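Local coordinates for hypothetical protein (Pyrococcus furiosus, PDB 2FZF) that is of unknown function but belongs to the rubrerythrin family of the ferritin clan, whose characterised members are helical-bundle proteins that commonly carry a di-iron centre, at residues Leu11-Glu14 and Lys15-Asp18; Lys86-Ile89 and Gly90-Gln94; Tyr124-Leu127 and Glu128-Lys132. One frame throughout, in Å; residues are numbered along the deposited sequence.

All three contacts are local, each within one continuous piece of chain. Contacts 1 and 2 lie at the surface, in the loop before helix 21-44 and in the long connection between helices 63-76 and 103-129; contact 3 is partly buried at the C-terminal end of helix 103-129. Contact 1 meets contact 2 through L11, which makes probable backbone hydrogen bonds to H88 and G90. It meets contact 3 through M16, packed on K126 and L127. Contacts 2 and 3 stay about 9 Å apart at their nearest atoms. Chemistry follows place: a lysine chain over apolar groups in contact 1, an imidazole beside a carbonyl and a carboxylate in contact 2, helix-end backbone bonding in contact 3.

Contact 1: Leu11-Glu14 and Lys15-Asp18; sequences LPIE and KMAD
K15 is set at chi1 70°, a turn that throws its chain back over L11 and P12; a second bend at chi3, -56°, curls it round the L11 side chain. The backbone beneath is a short 3-10 turn in the loop leading into helix 21-44, closed by the hydrogen bond from K15 N to P12 O at 2.8 Å. A weak bond from M16 N to E14 O follows it. K15 and L11 cross at a slant, K15 CD lying 3.4 Å from L11 CD2, and the same CD is 3.8 Å from P12 CD. The ammonium is less surely placed, but it is modelled in a salt bridge with D18, NZ to OD2 3.5 Å. With an alanine here, L11 and P12 would probably lose the aliphatic cover that the K15 chain gives them, though L11 would keep its contacts with F19, E87 and I89. On the bundle side, I13 and M16 run side by side, pointing the same way, and both pack on F123 of helix 103-129. Between them, I13 CD1 meets the sulfur M16 SD at 3.8 Å.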
ATOM      1  N   LEU A  11       6.802 -21.441 -10.477  1.00 55.39           N
ATOM      2  CA  LEU A  11       7.938 -21.959  -9.718  1.00 55.86           C
ATOM      3  C   LEU A  11       8.179 -21.171  -8.425  1.00 56.60           C
ATOM      4  O   LEU A  11       8.050 -19.954  -8.392  1.00 56.18           O
ATOM      5  CB  LEU A  11       9.198 -21.923 -10.583  1.00 55.45           C
ATOM      6  CG  LEU A  11       9.173 -22.745 -11.878  1.00 56.13           C
ATOM      7  CD1 LEU A  11      10.492 -22.571 -12.640  1.00 53.47           C
ATOM      8  CD2 LEU A  11       8.918 -24.213 -11.545  1.00 53.88           C
ATOM      9  N   PRO A  12       8.510 -21.866  -7.328  1.00 58.02           N
ATOM     10  CA  PRO A  12       8.763 -21.200  -6.049  1.00 57.22           C
ATOM     11  C   PRO A  12       9.937 -20.235  -6.121  1.00 57.36           C
ATOM     12  O   PRO A  12      10.911 -20.482  -6.828  1.00 58.17           O
ATOM     13  CB  PRO A  12       9.042 -22.367  -5.107  1.00 57.60           C
ATOM     14  CG  PRO A  12       9.643 -23.385  -6.017  1.00 58.38           C
ATOM     15  CD  PRO A  12       8.701 -23.320  -7.193  1.00 58.14           C
ATOM     16  N   ILE A  13       9.829 -19.144  -5.371  1.00 57.45           N
ATOM     17  CA  ILE A  13      10.850 -18.097  -5.305  1.00 55.39           C
ATOM     18  C   ILE A  13      12.236 -18.721  -5.099  1.00 55.21           C
ATOM     19  O   ILE A  13      13.255 -18.229  -5.606  1.00 53.02           O
ATOM     20  CB  ILE A  13      10.519 -17.129  -4.132  1.00 54.59           C
ATOM     21  CG1 ILE A  13      11.020 -15.717  -4.436  1.00 54.31           C
ATOM     22  CG2 ILE A  13      11.128 -17.647  -2.838  1.00 55.42           C
ATOM     23  CD1 ILE A  13      10.325 -15.076  -5.607  1.00 52.01           C
ATOM     24  N   GLU A  14      12.247 -19.820  -4.350  1.00 57.23           N
ATOM     25  CA  GLU A  14      13.463 -20.553  -4.020  1.00 57.02           C
ATOM     26  C   GLU A  14      14.258 -20.927  -5.258  1.00 56.42           C
ATOM     27  O   GLU A  14      15.484 -20.816  -5.281  1.00 56.69           O
ATOM     28  CB  GLU A  14      13.109 -21.819  -3.234  1.00 57.96           C
ATOM     29  CG  GLU A  14      14.302 -22.451  -2.525  1.00 59.76           C
ATOM     30  CD  GLU A  14      14.833 -21.599  -1.375  1.00 60.35           C
ATOM     31  OE1 GLU A  14      14.799 -20.350  -1.491  1.00 58.65           O
ATOM     32  OE2 GLU A  14      15.294 -22.184  -0.364  1.00 59.36           O
ATOM     33  N   LYS A  15      13.565 -21.366  -6.299  1.00 56.27           N
ATOM     34  CA  LYS A  15      14.268 -21.758  -7.506  1.00 55.85           C
ATOM     35  C   LYS A  15      14.500 -20.620  -8.483  1.00 54.61           C
ATOM     36  O   LYS A  15      14.307 -20.775  -9.684  1.00 53.64           O
ATOM     37  CB  LYS A  15      13.534 -22.897  -8.196  1.00 56.68           C
ATOM     38  CG  LYS A  15      12.237 -22.506  -8.820  1.00 58.92           C
ATOM     39  CD  LYS A  15      11.627 -23.707  -9.518  1.00 63.28           C
ATOM     40  CE  LYS A  15      12.581 -24.324 -10.557  1.00 65.88           C
ATOM     41  NZ  LYS A  15      12.979 -23.400 -11.682  1.00 68.52           N
ATOM     42  N   MET A  16      14.917 -19.472  -7.958  1.00 54.91           N
ATOM     43  CA  MET A  16      15.212 -18.322  -8.796  1.00 53.72           C
ATOM     44  C   MET A  16      16.645 -18.513  -9.276  1.00 55.41           C
ATOM     45  O   MET A  16      17.036 -17.997 -10.324  1.00 56.43           O
ATOM     46  CB  MET A  16      15.108 -17.014  -7.999  1.00 50.73           C
ATOM     47  CG  MET A  16      13.786 -16.249  -8.140  1.00 45.81           C
ATOM     48  SD  MET A  16      13.754 -14.702  -7.168  1.00 42.55           S
ATOM     49  CE  MET A  16      14.821 -13.644  -8.125  1.00 39.56           C
ATOM     50  N   ALA A  17      17.428 -19.274  -8.517  1.00 55.72           N
ATOM     51  CA  ALA A  17      18.819 -19.496  -8.886  1.00 56.10           C
ATOM     52  C   ALA A  17      18.981 -20.302 -10.169  1.00 56.26           C
ATOM     53  O   ALA A  17      20.073 -20.353 -10.737  1.00 58.71           O
ATOM     54  CB  ALA A  17      19.570 -20.163  -7.745  1.00 55.89           C
ATOM     55  N   ASP A  18      17.903 -20.922 -10.633  1.00 55.20           N
ATOM     56  CA  ASP A  18      17.958 -21.706 -11.864  1.00 53.80           C
ATOM     57  C   ASP A  18      18.003 -20.834 -13.107  1.00 53.79           C
ATOM     58  O   ASP A  18      18.085 -21.358 -14.220  1.00 54.62           O
ATOM     59  CB  ASP A  18      16.749 -22.644 -11.968  1.00 53.99           C
ATOM     60  CG  ASP A  18      16.952 -23.949 -11.212  1.00 54.79           C
ATOM     61  OD1 ASP A  18      17.937 -24.654 -11.514  1.00 55.39           O
ATOM     62  OD2 ASP A  18      16.132 -24.273 -10.322  1.00 53.06           O
TER

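Contact 2: Lys86-Ile89 and Gly90-Gln94; sequences KEHI and GPELQ
H88 and E92 reach for each other across a bend in the long connection between helices 63-76 and 103-129, the crossover that joins the two helix pairs of this ferritin-like bundle. The conformation of H88 does much of the work: with chi1 at 71°, CG sits between the backbone N and the carbonyl carbon, and the imidazole is carried over the inside of the bend, where G90 and E92 lie. There the carbonyl of G90 comes to the ring edge, in its plane, with H88 ND1 3.0 Å from G90 O and H88 CE1 almost as near.

The bend itself falls at G90, whose positive phi is a conformation that glycine adopts readily. I89 turns its side chain the other way from H88, on to M27 of helix 21-44 and I119 of helix 103-129. P91 also points away from the inside of the bend and rests on W112 and A116 of helix 103-129. L11 from the N-terminal loop runs alongside, joined by probable backbone hydrogen bonds to H88 and G90 in the pattern of a parallel beta bridge centred on I89.

E92 approaches the imidazole differently from the G90 carbonyl. Its chi1 of 168° sends the chain out away from its own backbone N, and beyond CG it stays extended, so that its whole length passes the ring, the two side chains crossing at about a right angle. The carboxylate is tilted 32° from the imidazole plane and comes to it obliquely, E92 OE1 standing 3.2 Å from H88 CD2. Nearer the backbone, the methylene E92 CB lies 3.4 Å from H88 NE2.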
ATOM      1  N   LYS A  86      10.290 -19.667 -20.675  1.00 62.28           N
ATOM      2  CA  LYS A  86       8.986 -20.321 -20.605  1.00 61.93           C
ATOM      3  C   LYS A  86       8.519 -20.419 -19.157  1.00 60.78           C
ATOM      4  O   LYS A  86       7.347 -20.220 -18.855  1.00 61.28           O
ATOM      5  CB  LYS A  86       9.055 -21.732 -21.213  1.00 64.19           C
ATOM      6  CG  LYS A  86       9.319 -21.780 -22.722  1.00 66.47           C
ATOM      7  CD  LYS A  86      10.685 -22.381 -23.060  1.00 67.66           C
ATOM      8  CE  LYS A  86      10.756 -23.868 -22.712  1.00 67.78           C
ATOM      9  NZ  LYS A  86      12.090 -24.487 -23.020  1.00 67.17           N
ATOM     10  N   GLU A  87       9.445 -20.724 -18.259  1.00 59.76           N
ATOM     11  CA  GLU A  87       9.091 -20.861 -16.863  1.00 59.64           C
ATOM     12  C   GLU A  87       8.820 -19.497 -16.223  1.00 58.72           C
ATOM     13  O   GLU A  87       9.141 -18.442 -16.785  1.00 58.77           O
ATOM     14  CB  GLU A  87      10.200 -21.610 -16.104  1.00 61.05           C
ATOM     15  CG  GLU A  87      10.555 -23.033 -16.640  1.00 63.83           C
ATOM     16  CD  GLU A  87       9.420 -24.077 -16.533  1.00 65.93           C
ATOM     17  OE1 GLU A  87       8.756 -24.177 -15.470  1.00 65.19           O
ATOM     18  OE2 GLU A  87       9.210 -24.821 -17.521  1.00 66.36           O
ATOM     19  N   HIS A  88       8.201 -19.520 -15.051  1.00 57.21           N
ATOM     20  CA  HIS A  88       7.901 -18.288 -14.351  1.00 54.91           C
ATOM     21  C   HIS A  88       7.668 -18.531 -12.864  1.00 54.50           C
ATOM     22  O   HIS A  88       7.072 -19.536 -12.465  1.00 54.88           O
ATOM     23  CB  HIS A  88       6.690 -17.603 -14.994  1.00 52.80           C
ATOM     24  CG  HIS A  88       5.382 -18.296 -14.750  1.00 52.80           C
ATOM     25  ND1 HIS A  88       4.809 -18.390 -13.501  1.00 51.56           N
ATOM     26  CD2 HIS A  88       4.504 -18.865 -15.611  1.00 52.43           C
ATOM     27  CE1 HIS A  88       3.633 -18.983 -13.601  1.00 49.86           C
ATOM     28  NE2 HIS A  88       3.423 -19.280 -14.869  1.00 51.42           N
ATOM     29  N   ILE A  89       8.160 -17.608 -12.047  1.00 53.09           N
ATOM     30  CA  ILE A  89       8.013 -17.702 -10.602  1.00 51.98           C
ATOM     31  C   ILE A  89       6.691 -17.101 -10.152  1.00 52.68           C
ATOM     32  O   ILE A  89       6.264 -16.063 -10.659  1.00 53.97           O
ATOM     33  CB  ILE A  89       9.143 -16.946  -9.867  1.00 50.89           C
ATOM     34  CG1 ILE A  89      10.503 -17.570 -10.191  1.00 52.39           C
ATOM     35  CG2 ILE A  89       8.892 -16.967  -8.375  1.00 48.89           C
ATOM     36  CD1 ILE A  89      10.642 -19.012  -9.755  1.00 52.04           C
ATOM     37  N   GLY A  90       6.044 -17.763  -9.201  1.00 53.24           N
ATOM     38  CA  GLY A  90       4.792 -17.260  -8.668  1.00 54.48           C
ATOM     39  C   GLY A  90       3.604 -17.394  -9.591  1.00 55.32           C
ATOM     40  O   GLY A  90       3.754 -17.775 -10.742  1.00 54.91           O
ATOM     41  N   PRO A  91       2.395 -17.069  -9.109  1.00 57.56           N
ATOM     42  CA  PRO A  91       1.198 -17.180  -9.949  1.00 57.67           C
ATOM     43  C   PRO A  91       1.161 -16.243 -11.151  1.00 57.28           C
ATOM     44  O   PRO A  91       1.532 -15.074 -11.067  1.00 56.99           O
ATOM     45  CB  PRO A  91       0.054 -16.928  -8.958  1.00 56.62           C
ATOM     46  CG  PRO A  91       0.658 -15.999  -7.966  1.00 55.84           C
ATOM     47  CD  PRO A  91       2.054 -16.560  -7.764  1.00 57.34           C
ATOM     48  N   GLU A  92       0.716 -16.776 -12.278  1.00 57.90           N
ATOM     49  CA  GLU A  92       0.630 -15.986 -13.489  1.00 59.27           C
ATOM     50  C   GLU A  92      -0.816 -15.560 -13.712  1.00 59.67           C
ATOM     51  O   GLU A  92      -1.670 -16.358 -14.114  1.00 58.76           O
ATOM     52  CB  GLU A  92       1.156 -16.794 -14.674  1.00 60.13           C
ATOM     53  CG  GLU A  92       0.864 -16.192 -16.028  1.00 63.29           C
ATOM     54  CD  GLU A  92       1.605 -16.901 -17.140  1.00 65.81           C
ATOM     55  OE1 GLU A  92       2.835 -16.694 -17.267  1.00 65.43           O
ATOM     56  OE2 GLU A  92       0.958 -17.678 -17.879  1.00 68.55           O
ATOM     57  N   LEU A  93      -1.076 -14.286 -13.429  1.00 60.01           N
ATOM     58  CA  LEU A  93      -2.402 -13.697 -13.562  1.00 59.77           C
ATOM     59  C   LEU A  93      -2.848 -13.562 -15.016  1.00 60.15           C
ATOM     60  O   LEU A  93      -2.172 -12.933 -15.833  1.00 60.08           O
ATOM     61  CB  LEU A  93      -2.422 -12.320 -12.889  1.00 59.43           C
ATOM     62  CG  LEU A  93      -2.152 -12.271 -11.384  1.00 58.62           C
ATOM     63  CD1 LEU A  93      -2.005 -10.823 -10.933  1.00 58.36           C
ATOM     64  CD2 LEU A  93      -3.288 -12.954 -10.646  1.00 56.93           C
ATOM     65  N   GLN A  94      -3.990 -14.163 -15.336  1.00 59.77           N
ATOM     66  CA  GLN A  94      -4.532 -14.084 -16.688  1.00 60.75           C
ATOM     67  C   GLN A  94      -5.585 -12.980 -16.697  1.00 59.65           C
ATOM     68  O   GLN A  94      -6.205 -12.707 -15.668  1.00 60.38           O
ATOM     69  CB  GLN A  94      -5.158 -15.426 -17.091  1.00 62.65           C
ATOM     70  CG  GLN A  94      -4.344 -16.237 -18.110  1.00 65.10           C
ATOM     71  CD  GLN A  94      -2.887 -16.426 -17.709  1.00 67.96           C
ATOM     72  OE1 GLN A  94      -2.584 -16.856 -16.593  1.00 69.87           O
ATOM     73  NE2 GLN A  94      -1.976 -16.114 -18.627  1.00 69.09           N
TER

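Contact 3: Tyr124-Leu127 and Glu128-Lys132; sequences YLKL and EEMVK
Helix 103-129 comes to its C-terminal end here, and K126 and M130 carry the last clear helical bond. M130 N donates to K126 O at 2.8 Å, with an N-H...O angle of 156°, a regular alpha-helical link four residues apart. The same oxygen also takes a weak bond from E129 N at 2.7 Å, three residues on, so one carbonyl holds two amides as the helix runs out. Two residues earlier in the chain, the bond from E128 N to Y124 O is weak too, and the position of that amide is less certain.

K126 leaves with CG anti to its backbone N (chi1 171°), then bends at chi2 and chi4 until its end crosses M130 at a slant; K126 CE lies 3.6 Å from M130 SD, although the outermost atoms of the two are too crowded in the model to be trusted. L125 and E128 lie side by side, L125 CD2 at 3.9 Å from E128 OE1. That carboxylate oxygen also has a long, weak ion pair with R141 of helix 134-164. V131, past the helix end, has its CG1 beside the L127 carbonyl.

Y124 and L127 face the interior. The Y124 side chain touches A28 of helix 21-44 and M140 and A144 of helix 134-164, with its hydroxyl hydrogen-bonded to E32; L127 fits among L24, L25 and M140, and M16 from the N-terminal loop covers it as well. Weak bonds and one sound four-residue bond thus mix where helix 103-129 ends against helices 21-44 and 134-164, its inner residues packed between them as in the antiparallel helical bundle of the ferritin-like fold.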
ATOM      1  N   TYR A 124      11.519  -9.027  -6.101  1.00 38.53           N
ATOM      2  CA  TYR A 124      12.340  -7.840  -6.228  1.00 37.20           C
ATOM      3  C   TYR A 124      13.295  -7.633  -5.064  1.00 38.69           C
ATOM      4  O   TYR A 124      14.240  -6.838  -5.148  1.00 35.69           O
ATOM      5  CB  TYR A 124      11.459  -6.619  -6.377  1.00 36.39           C
ATOM      6  CG  TYR A 124      10.714  -6.585  -7.673  1.00 35.93           C
ATOM      7  CD1 TYR A 124      11.384  -6.746  -8.891  1.00 36.80           C
ATOM      8  CD2 TYR A 124       9.346  -6.338  -7.696  1.00 34.53           C
ATOM      9  CE1 TYR A 124      10.708  -6.654 -10.102  1.00 36.52           C
ATOM     10  CE2 TYR A 124       8.663  -6.248  -8.898  1.00 35.17           C
ATOM     11  CZ  TYR A 124       9.345  -6.401 -10.099  1.00 34.94           C
ATOM     12  OH  TYR A 124       8.674  -6.252 -11.285  1.00 33.55           O
ATOM     13  N   LEU A 125      13.024  -8.330  -3.965  1.00 41.13           N
ATOM     14  CA  LEU A 125      13.864  -8.264  -2.770  1.00 44.28           C
ATOM     15  C   LEU A 125      15.117  -9.073  -3.040  1.00 46.79           C
ATOM     16  O   LEU A 125      16.222  -8.669  -2.674  1.00 46.33           O
ATOM     17  CB  LEU A 125      13.135  -8.869  -1.574  1.00 46.10           C
ATOM     18  CG  LEU A 125      12.512  -7.854  -0.616  1.00 48.53           C
ATOM     19  CD1 LEU A 125      11.722  -8.572   0.476  1.00 46.52           C
ATOM     20  CD2 LEU A 125      13.624  -6.995  -0.029  1.00 48.67           C
ATOM     21  N   LYS A 126      14.930 -10.224  -3.682  1.00 49.66           N
ATOM     22  CA  LYS A 126      16.040 -11.096  -4.014  1.00 52.78           C
ATOM     23  C   LYS A 126      16.848 -10.489  -5.151  1.00 53.88           C
ATOM     24  O   LYS A 126      18.070 -10.372  -5.061  1.00 53.55           O
ATOM     25  CB  LYS A 126      15.550 -12.493  -4.415  1.00 54.27           C
ATOM     26  CG  LYS A 126      16.666 -13.399  -4.983  1.00 60.30           C
ATOM     27  CD  LYS A 126      17.917 -13.476  -4.069  1.00 61.61           C
ATOM     28  CE  LYS A 126      19.130 -14.084  -4.793  1.00 63.36           C
ATOM     29  NZ  LYS A 126      18.872 -15.463  -5.315  1.00 65.33           N
ATOM     30  N   LEU A 127      16.158 -10.096  -6.216  1.00 56.19           N
ATOM     31  CA  LEU A 127      16.808  -9.501  -7.377  1.00 56.69           C
ATOM     32  C   LEU A 127      17.655  -8.327  -6.919  1.00 57.91           C
ATOM     33  O   LEU A 127      18.671  -7.996  -7.532  1.00 58.07           O
ATOM     34  CB  LEU A 127      15.759  -9.033  -8.385  1.00 56.64           C
ATOM     35  CG  LEU A 127      15.955  -9.461  -9.841  1.00 57.00           C
ATOM     36  CD1 LEU A 127      16.043 -10.974  -9.923  1.00 56.79           C
ATOM     37  CD2 LEU A 127      14.803  -8.956 -10.687  1.00 54.96           C
ATOM     38  N   GLU A 128      17.232  -7.700  -5.827  1.00 59.02           N
ATOM     39  CA  GLU A 128      17.967  -6.568  -5.284  1.00 61.44           C
ATOM     40  C   GLU A 128      19.353  -6.984  -4.834  1.00 63.29           C
ATOM     41  O   GLU A 128      20.333  -6.264  -5.043  1.00 64.08           O
ATOM     42  CB  GLU A 128      17.236  -5.974  -4.091  1.00 60.90           C
ATOM     43  CG  GLU A 128      18.113  -5.016  -3.316  1.00 61.35           C
ATOM     44  CD  GLU A 128      17.409  -4.417  -2.136  1.00 61.43           C
ATOM     45  OE1 GLU A 128      16.830  -5.187  -1.337  1.00 60.48           O
ATOM     46  OE2 GLU A 128      17.440  -3.176  -2.009  1.00 62.66           O
ATOM     47  N   GLU A 129      19.420  -8.142  -4.188  1.00 64.57           N
ATOM     48  CA  GLU A 129      20.679  -8.664  -3.692  1.00 65.39           C
ATOM     49  C   GLU A 129      21.449  -9.382  -4.792  1.00 64.61           C
ATOM     50  O   GLU A 129      22.680  -9.373  -4.787  1.00 66.10           O
ATOM     51  CB  GLU A 129      20.426  -9.618  -2.525  1.00 68.24           C
ATOM     52  CG  GLU A 129      19.578  -9.027  -1.388  1.00 72.74           C
ATOM     53  CD  GLU A 129      20.176  -7.765  -0.757  1.00 75.38           C
ATOM     54  OE1 GLU A 129      19.614  -7.292   0.261  1.00 75.23           O
ATOM     55  OE2 GLU A 129      21.195  -7.242  -1.272  1.00 76.63           O
ATOM     56  N   MET A 130      20.718  -9.990  -5.733  1.00 62.59           N
ATOM     57  CA  MET A 130      21.305 -10.735  -6.853  1.00 60.58           C
ATOM     58  C   MET A 130      21.843  -9.783  -7.941  1.00 62.42           C
ATOM     59  O   MET A 130      22.137 -10.203  -9.061  1.00 62.82           O
ATOM     60  CB  MET A 130      20.252 -11.732  -7.419  1.00 56.61           C
ATOM     61  CG  MET A 130      20.793 -12.889  -8.300  1.00 50.66           C
ATOM     62  SD  MET A 130      19.869 -14.474  -8.289  1.00 39.81           S
ATOM     63  CE  MET A 130      20.807 -15.409  -7.113  1.00 38.22           C
ATOM     64  N   VAL A 131      21.986  -8.501  -7.594  1.00 64.52           N
ATOM     65  CA  VAL A 131      22.511  -7.483  -8.519  1.00 66.19           C
ATOM     66  C   VAL A 131      23.417  -6.501  -7.764  1.00 67.84           C
ATOM     67  O   VAL A 131      23.241  -6.291  -6.564  1.00 69.48           O
ATOM     68  CB  VAL A 131      21.366  -6.676  -9.201  1.00 65.28           C
ATOM     69  CG1 VAL A 131      20.677  -5.769  -8.197  1.00 64.82           C
ATOM     70  CG2 VAL A 131      21.919  -5.855 -10.346  1.00 64.60           C
ATOM     71  N   LYS A 132      24.384  -5.904  -8.458  1.00 69.39           N
ATOM     72  CA  LYS A 132      25.296  -4.948  -7.828  1.00 70.72           C
ATOM     73  C   LYS A 132      25.046  -3.521  -8.305  1.00 70.81           C
ATOM     74  O   LYS A 132      24.256  -3.293  -9.219  1.00 71.52           O
ATOM     75  CB  LYS A 132      26.750  -5.328  -8.106  1.00 72.89           C
ATOM     76  CG  LYS A 132      27.166  -6.657  -7.501  1.00 76.69           C
ATOM     77  CD  LYS A 132      28.673  -6.826  -7.521  1.00 78.30           C
ATOM     78  CE  LYS A 132      29.104  -8.020  -6.685  1.00 78.65           C
ATOM     79  NZ  LYS A 132      30.587  -8.056  -6.505  1.00 80.26           N
TER